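Local coordinates for protein BIFUNCTIONAL PROTEIN Proline utilization A (PutA) (Corynebacterium freiburgense, PDB 5UX5) that catalyses both steps of proline oxidation to glutamate, joining an FAD-dependent proline dehydrogenase and an NAD-dependent aldehyde dehydrogenase in one polypeptide, at residues Ala137-Lys140 against Leu141-Glu144. Sequence-based numbering, arbitrary orientation.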
loop_
_atom_site.group_PDB
_atom_site.type_symbol
_atom_site.label_atom_id
_atom_site.label_comp_id
_atom_site.label_asym_id
_atom_site.label_seq_id
_atom_site.Cartn_x
_atom_site.Cartn_y
_atom_site.Cartn_z
ATOM N N ALA A 137 -27.840 -16.441 -28.015
ATOM C CA ALA A 137 -28.493 -16.746 -26.744
ATOM C C ALA A 137 -29.041 -15.489 -26.085
ATOM O O ALA A 137 -30.152 -15.498 -25.536
ATOM C CB ALA A 137 -27.505 -17.435 -25.809
ATOM N N LEU A 138 -28.275 -14.393 -26.144
ATOM C CA LEU A 138 -28.701 -13.134 -25.546
ATOM C C LEU A 138 -29.922 -12.563 -26.270
ATOM O O LEU A 138 -30.888 -12.118 -25.627
ATOM C CB LEU A 138 -27.544 -12.134 -25.550
ATOM C CG LEU A 138 -27.885 -10.737 -25.003
ATOM C CD1 LEU A 138 -28.318 -10.824 -23.547
ATOM C CD2 LEU A 138 -26.725 -9.763 -25.128
ATOM N N ASN A 139 -29.900 -12.551 -27.613
ATOM C CA ASN A 139 -31.041 -11.976 -28.320
ATOM C C ASN A 139 -32.300 -12.784 -28.072
ATOM O O ASN A 139 -33.395 -12.214 -28.002
ATOM C CB ASN A 139 -30.797 -11.876 -29.831
ATOM C CG ASN A 139 -29.861 -10.747 -30.216
ATOM O OD1 ASN A 139 -29.929 -9.640 -29.672
ATOM N ND2 ASN A 139 -29.045 -10.992 -31.225
ATOM N N LYS A 140 -32.163 -14.104 -27.910
ATOM C CA LYS A 140 -33.318 -14.935 -27.575
ATOM C C LYS A 140 -33.844 -14.599 -26.184
ATOM O O LYS A 140 -35.063 -14.482 -25.984
ATOM C CB LYS A 140 -32.919 -16.414 -27.668
ATOM C CG LYS A 140 -33.997 -17.448 -27.374
ATOM C CD LYS A 140 -33.366 -18.849 -27.244
ATOM C CE LYS A 140 -34.276 -19.974 -27.751
ATOM N NZ LYS A 140 -35.450 -20.272 -26.870
ATOM N N LEU A 141 -32.933 -14.359 -25.229
ATOM C CA LEU A 141 -33.359 -14.032 -23.877
ATOM C C LEU A 141 -33.972 -12.644 -23.812
ATOM O O LEU A 141 -34.863 -12.409 -22.991
ATOM C CB LEU A 141 -32.187 -14.158 -22.911
ATOM C CG LEU A 141 -32.445 -13.792 -21.449
ATOM C CD1 LEU A 141 -33.407 -14.773 -20.795
ATOM C CD2 LEU A 141 -31.118 -13.715 -20.704
ATOM N N LEU A 142 -33.518 -11.712 -24.658
ATOM C CA LEU A 142 -34.164 -10.401 -24.703
ATOM C C LEU A 142 -35.590 -10.514 -25.237
ATOM O O LEU A 142 -36.515 -9.899 -24.690
ATOM C CB LEU A 142 -33.335 -9.420 -25.540
ATOM C CG LEU A 142 -32.014 -8.887 -24.949
ATOM C CD1 LEU A 142 -30.897 -8.760 -25.985
ATOM C CD2 LEU A 142 -32.220 -7.567 -24.218
ATOM N N ASP A 143 -35.791 -11.324 -26.284
ATOM C CA ASP A 143 -37.132 -11.539 -26.828
ATOM C C ASP A 143 -38.031 -12.256 -25.830
ATOM O O ASP A 143 -39.164 -11.824 -25.574
ATOM C CB ASP A 143 -37.068 -12.360 -28.129
ATOM C CG ASP A 143 -36.512 -11.583 -29.312
ATOM O OD1 ASP A 143 -35.989 -10.471 -29.120
ATOM O OD2 ASP A 143 -36.597 -12.092 -30.442
ATOM N N GLU A 144 -37.536 -13.349 -25.246
ATOM C CA GLU A 144 -38.361 -14.133 -24.335
ATOM C C GLU A 144 -38.726 -13.344 -23.085
ATOM O O GLU A 144 -39.865 -13.424 -22.604
ATOM C CB GLU A 144 -37.648 -15.438 -23.988
ATOM C CG GLU A 144 -37.788 -16.474 -25.100
ATOM C CD GLU A 144 -36.879 -17.683 -24.935
ATOM O OE1 GLU A 144 -35.878 -17.595 -24.192
ATOM O OE2 GLU A 144 -37.172 -18.722 -25.565
#
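Leu141 opens the second half of an amphipathic alpha-helix by giving its N-H to the carbonyl of Ala137, with 3.0 Å from Leu141 N to Ala137 O. The helix, 136-147, packs against the parallel strands of the (beta/alpha)8, or TIM-type, barrel of the proline dehydrogenase domain. Leu141 turns its side chain to that inner face, where it meets Leu131 of strand 131-132 and Leu152 of strand 151-157; a bound FAD lies about 13 Å from this side chain.

One residue on, Leu142 N bonds to Leu138 O at 2.8 Å. Its side chain leans back over the previous turn: with CG beside the backbone N (chi1 -73°), Leu142 CD1 slants across Leu138 and comes to 3.7 Å from Leu138 CG. Both leucines are buried, and Leu138 continues inward to Thr400 and Val402 of strand 396-403. Leu142 CD1 also lies 3.9 Å from Asn139 OD1, an oxygen that accepts a hydrogen bond from Asn180.

Asp143 continues the i to i+4 bonding, with Asp143 N 3.1 Å from Asn139 O, while its carboxylate forms a salt bridge with Arg182 in a neighbouring loop.

Glu144 is joined to Lys140 by both backbone and side chain. Glu144 N bonds to Lys140 O at 2.8 Å, and the glutamate carboxylate pairs with the lysine of the same i to i+4 step on the exposed side of the helix. The lysine chain bends in its outer half (chi4 -72°), bringing Lys140 NZ to 2.7 Å from Glu144 OE2, on the syn side and 33° out of the carboxylate plane.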